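Side-chain contacts in uncharacterized protein Atu2129 (Agrobacterium tumefaciens, PDB 3DNH), which is of unknown function but has a CREG-like beta-barrel of the pyridoxamine 5'-phosphate oxidase family, whose relatives often bind FMN: residues R33-L36 against H37-T41; A126-I129 against A130-K134. All coordinates share one frame; numbering follows the deposited sequence.

Contact 1: residues R33-L36 against H37-T41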
loop_
_atom_site.group_PDB
_atom_site.type_symbol
_atom_site.label_atom_id
_atom_site.label_comp_id
_atom_site.label_asym_id
_atom_site.label_seq_id
_atom_site.Cartn_x
_atom_site.Cartn_y
_atom_site.Cartn_z
ATOM N N ARG A 33 3.825 -9.296 14.428
ATOM C CA ARG A 33 5.076 -8.662 14.831
ATOM C C ARG A 33 6.090 -8.736 13.701
ATOM O O ARG A 33 6.909 -7.837 13.538
ATOM C CB ARG A 33 5.608 -9.263 16.145
ATOM C CG ARG A 33 4.874 -8.682 17.358
ATOM C CD ARG A 33 5.414 -9.220 18.687
ATOM N NE ARG A 33 6.654 -8.527 19.042
ATOM C CZ ARG A 33 7.538 -9.027 19.880
ATOM N NH1 ARG A 33 7.272 -10.189 20.451
ATOM N NH2 ARG A 33 8.661 -8.357 20.163
ATOM N N ASP A 34 5.998 -9.781 12.897
ATOM C CA ASP A 34 6.866 -9.923 11.732
ATOM C C ASP A 34 6.520 -8.915 10.666
ATOM O O ASP A 34 7.409 -8.276 10.118
ATOM C CB ASP A 34 6.793 -11.330 11.142
ATOM C CG ASP A 34 8.086 -11.733 10.465
ATOM O OD1 ASP A 34 9.168 -11.580 11.093
ATOM O OD2 ASP A 34 8.021 -12.225 9.314
ATOM N N VAL A 35 5.231 -8.739 10.393
ATOM C CA VAL A 35 4.787 -7.691 9.441
ATOM C C VAL A 35 5.174 -6.320 9.955
ATOM O O VAL A 35 5.561 -5.415 9.178
ATOM C CB VAL A 35 3.242 -7.719 9.229
ATOM C CG1 VAL A 35 2.795 -6.578 8.312
ATOM C CG2 VAL A 35 2.817 -9.060 8.630
ATOM N N LEU A 36 5.006 -6.135 11.263
ATOM C CA LEU A 36 5.359 -4.888 11.883
ATOM C C LEU A 36 6.817 -4.508 11.600
ATOM O O LEU A 36 7.108 -3.344 11.229
ATOM C CB LEU A 36 5.123 -4.924 13.380
ATOM C CG LEU A 36 5.568 -3.717 14.209
ATOM C CD1 LEU A 36 4.731 -2.483 13.971
ATOM C CD2 LEU A 36 5.499 -4.172 15.692
ATOM N N HIS A 37 7.703 -5.477 11.745
ATOM C CA HIS A 37 9.122 -5.183 11.682
ATOM C C HIS A 37 9.720 -5.191 10.281
ATOM O O HIS A 37 10.850 -4.709 10.077
ATOM C CB HIS A 37 9.899 -6.110 12.614
ATOM C CG HIS A 37 9.809 -5.713 14.073
ATOM N ND1 HIS A 37 10.778 -4.953 14.698
ATOM C CD2 HIS A 37 8.868 -5.967 15.019
ATOM C CE1 HIS A 37 10.426 -4.730 15.961
ATOM N NE2 HIS A 37 9.275 -5.343 16.181
ATOM N N THR A 38 9.004 -5.788 9.341
ATOM C CA THR A 38 9.583 -6.051 8.038
ATOM C C THR A 38 8.812 -5.369 6.912
ATOM O O THR A 38 9.053 -5.660 5.729
ATOM C CB THR A 38 9.745 -7.582 7.742
ATOM O OG1 THR A 38 8.455 -8.234 7.779
ATOM C CG2 THR A 38 10.697 -8.259 8.750
ATOM N N SER A 39 7.894 -4.484 7.253
ATOM C CA SER A 39 7.175 -3.719 6.196
ATOM C C SER A 39 7.759 -2.319 5.998
ATOM O O SER A 39 7.828 -1.551 6.955
ATOM C CB SER A 39 5.651 -3.662 6.490
ATOM O OG SER A 39 5.149 -5.004 6.651
ATOM N N ARG A 40 8.184 -1.996 4.766
ATOM C CA ARG A 40 8.654 -0.629 4.421
ATOM C C ARG A 40 7.512 0.349 4.157
ATOM O O ARG A 40 7.496 1.452 4.684
ATOM C CB ARG A 40 9.601 -0.596 3.195
ATOM C CG ARG A 40 11.114 -0.738 3.527
ATOM C CD ARG A 40 12.049 -0.500 2.223
ATOM N NE ARG A 40 13.411 -0.108 2.600
ATOM C CZ ARG A 40 14.443 -0.937 2.644
ATOM N NH1 ARG A 40 15.644 -0.488 2.996
ATOM N NH2 ARG A 40 14.297 -2.216 2.285
ATOM N N THR A 41 6.564 -0.054 3.321
ATOM C CA THR A 41 5.510 0.846 2.896
ATOM C C THR A 41 4.229 0.580 3.670
ATOM O O THR A 41 3.905 -0.568 3.975
ATOM C CB THR A 41 5.269 0.768 1.382
ATOM O OG1 THR A 41 6.514 0.984 0.703
ATOM C CG2 THR A 41 4.295 1.860 0.929
HETATM O O HOH W 1 7.584 -5.641 18.494
HETATM O O HOH W 2 8.665 -2.189 9.403
#

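Contact 2: residues A126-I129 against A130-K134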
loop_
_atom_site.group_PDB
_atom_site.type_symbol
_atom_site.label_atom_id
_atom_site.label_comp_id
_atom_site.label_asym_id
_atom_site.label_seq_id
_atom_site.Cartn_x
_atom_site.Cartn_y
_atom_site.Cartn_z
ATOM N N ALA A 126 18.251 9.675 11.868
ATOM C CA ALA A 126 19.273 8.699 11.564
ATOM C C ALA A 126 18.630 7.289 11.398
ATOM O O ALA A 126 18.949 6.555 10.448
ATOM C CB ALA A 126 20.341 8.710 12.627
ATOM N N ARG A 127 17.684 6.967 12.275
ATOM C CA ARG A 127 16.947 5.694 12.173
ATOM C C ARG A 127 16.195 5.536 10.848
ATOM O O ARG A 127 16.197 4.461 10.233
ATOM C CB ARG A 127 15.966 5.555 13.319
ATOM C CG ARG A 127 16.568 5.173 14.609
ATOM C CD ARG A 127 15.533 5.364 15.717
ATOM N NE ARG A 127 16.071 4.967 17.015
ATOM C CZ ARG A 127 15.446 5.104 18.181
ATOM N NH1 ARG A 127 14.247 5.699 18.253
ATOM N NH2 ARG A 127 16.054 4.658 19.288
ATOM N N TYR A 128 15.561 6.619 10.396
ATOM C CA TYR A 128 14.824 6.604 9.164
ATOM C C TYR A 128 15.709 6.469 7.915
ATOM O O TYR A 128 15.411 5.682 7.016
ATOM C CB TYR A 128 14.039 7.909 9.083
ATOM C CG TYR A 128 12.965 7.962 8.037
ATOM C CD1 TYR A 128 11.650 7.583 8.340
ATOM C CD2 TYR A 128 13.228 8.492 6.785
ATOM C CE1 TYR A 128 10.639 7.676 7.382
ATOM C CE2 TYR A 128 12.242 8.609 5.828
ATOM C CZ TYR A 128 10.938 8.212 6.136
ATOM O OH TYR A 128 9.953 8.372 5.182
ATOM N N ILE A 129 16.779 7.277 7.857
ATOM C CA ILE A 129 17.791 7.240 6.810
ATOM C C ILE A 129 18.391 5.843 6.615
ATOM O O ILE A 129 18.674 5.432 5.494
ATOM C CB ILE A 129 18.973 8.232 7.135
ATOM C CG1 ILE A 129 18.593 9.710 6.858
ATOM C CG2 ILE A 129 20.230 7.904 6.359
ATOM C CD1 ILE A 129 17.883 9.912 5.629
ATOM N N ALA A 130 18.577 5.147 7.728
ATOM C CA ALA A 130 19.092 3.768 7.754
ATOM C C ALA A 130 18.244 2.848 6.862
ATOM O O ALA A 130 18.781 1.971 6.218
ATOM C CB ALA A 130 19.139 3.248 9.208
ATOM N N ARG A 131 16.933 3.093 6.776
ATOM C CA ARG A 131 16.052 2.278 5.948
ATOM C C ARG A 131 15.791 2.869 4.579
ATOM O O ARG A 131 15.515 2.127 3.627
ATOM C CB ARG A 131 14.703 2.040 6.663
ATOM C CG ARG A 131 14.722 0.993 7.702
ATOM C CD ARG A 131 13.298 0.866 8.298
ATOM N NE ARG A 131 13.149 -0.382 9.015
ATOM C CZ ARG A 131 11.988 -0.921 9.389
ATOM N NH1 ARG A 131 10.834 -0.335 9.092
ATOM N NH2 ARG A 131 11.986 -2.085 10.035
ATOM N N TYR A 132 15.869 4.201 4.498
ATOM C CA TYR A 132 15.399 4.987 3.355
ATOM C C TYR A 132 16.500 5.984 2.980
ATOM O O TYR A 132 16.411 7.184 3.319
ATOM C CB TYR A 132 14.070 5.716 3.693
ATOM C CG TYR A 132 13.056 4.749 4.220
ATOM C CD1 TYR A 132 12.560 3.738 3.379
ATOM C CD2 TYR A 132 12.641 4.782 5.552
ATOM C CE1 TYR A 132 11.706 2.787 3.839
ATOM C CE2 TYR A 132 11.758 3.815 6.032
ATOM C CZ TYR A 132 11.301 2.824 5.164
ATOM O OH TYR A 132 10.445 1.861 5.597
ATOM N N PRO A 133 17.553 5.491 2.285
ATOM C CA PRO A 133 18.683 6.392 2.009
ATOM C C PRO A 133 18.334 7.598 1.138
ATOM O O PRO A 133 19.036 8.598 1.183
ATOM C CB PRO A 133 19.733 5.473 1.343
ATOM C CG PRO A 133 18.979 4.357 0.800
ATOM C CD PRO A 133 17.798 4.139 1.746
ATOM N N LYS A 134 17.247 7.536 0.376
ATOM C CA LYS A 134 16.851 8.687 -0.413
ATOM C C LYS A 134 16.299 9.808 0.463
ATOM O O LYS A 134 16.241 10.959 0.034
ATOM C CB LYS A 134 15.837 8.312 -1.493
ATOM C CG LYS A 134 16.481 7.938 -2.798
ATOM C CD LYS A 134 15.462 7.684 -3.940
ATOM C CE LYS A 134 14.659 6.372 -3.783
ATOM N NZ LYS A 134 15.107 5.447 -2.653
#

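Contact 1: residues R33-L36 against H37-T41
Thr38 and Ser39 fold their hydroxyls back onto the last turn of the helix by different torsions. In Thr38 a chi1 of 60° sets OG1 between the backbone N and the carbonyl carbon, and it donates to Asp34 O at 2.6 Å, coming from above the carbonyl plane. Ser39 turns OG anti to its own carbonyl carbon (chi1 -55°) and gives its proton to Val35 O, also at 2.6 Å. Val35 CG1 lies 3.3 Å from that same Ser39 OG. The backbone bonds are fading here: His37 N still reaches Arg33 O at 3.1 Å, whereas Thr38 N makes only weak bonds to Asp34 O and Val35 O. The hydroxyls add short bonds to carbonyls that the backbone serves only weakly. Across one turn, a water joins Arg33 NE (3.1 Å) to His37 NE2 (2.9 Å), lying in the plane of both flat groups. Their other ends are held by Asp222, in a salt bridge with Arg33, and Asp225, which bonds His37 ND1. A second water donates to Leu36 O and Ser39 O, spanning the turn. The motif is that of Ser and Thr hydroxyls bonded to the carbonyl four residues back, here in the last turn before barrel strand 41-47.

Contact 2: residues A126-I129 against A130-K134
Helix 121-131 is regular as far as Ala130, whose N meets Ala126 O at 3.1 Å, and then tightens. Tyr128 O takes two backbone donors, Arg131 N and Tyr132 N, each at 3.0 Å; the first sits well above the carbonyl plane, the second in it. Tyr132 N also makes a weak bond to Ile129 O, and Pro133, which has no N-H to offer, follows directly with its CD near that carbonyl. Among the side chains, the two tyrosines carry the contact. Tyr128 swings CG anti to its backbone N (chi1 -166°), which turns its ring face to Tyr132. The edge of Tyr132 points at this face, CD2 standing over the ring centre and 3.9 Å from Tyr128 CE2. The pair is edge-to-face but tilted, with the planes at 52° and the centroids 4.9 Å apart. Both hydroxyls are tied to strand 54-63, Tyr128 to Asn60 and Tyr132 to Ile61 O, while Leu102 of the second subunit packs on Tyr128. Ile129, by contrast, brings CD1 within 3.9 Å of Tyr132 O. What results is a helix C-terminus that tightens into an i to i+3 bond and is followed by proline, its i to i+4 aromatic pair anchoring the helix on the barrel beside the subunit interface.

How the contacts relate
Contact 1 comes first along the chain, at the end of helix 28-38, and contact 2 follows at the end of helix 121-131; their centres are about 15 Å apart. The first five barrel strands, from 41-47 to 106-115, run between them, with helix 78-85, yet the loop leaving helix 28-38 reaches the end of helix 121-131 through Arg40. Its NH1 probably bonds Arg131 O at 2.7 Å, and Arg40 O lies 3.1 Å from Tyr132 OH. Both contacts also pack on strand 54-63, and both lie within the family region that forms the barrel. The second subunit reaches contact 2 at Tyr128, Tyr132 and Lys134, but contact 1 only at Thr41, past the helix.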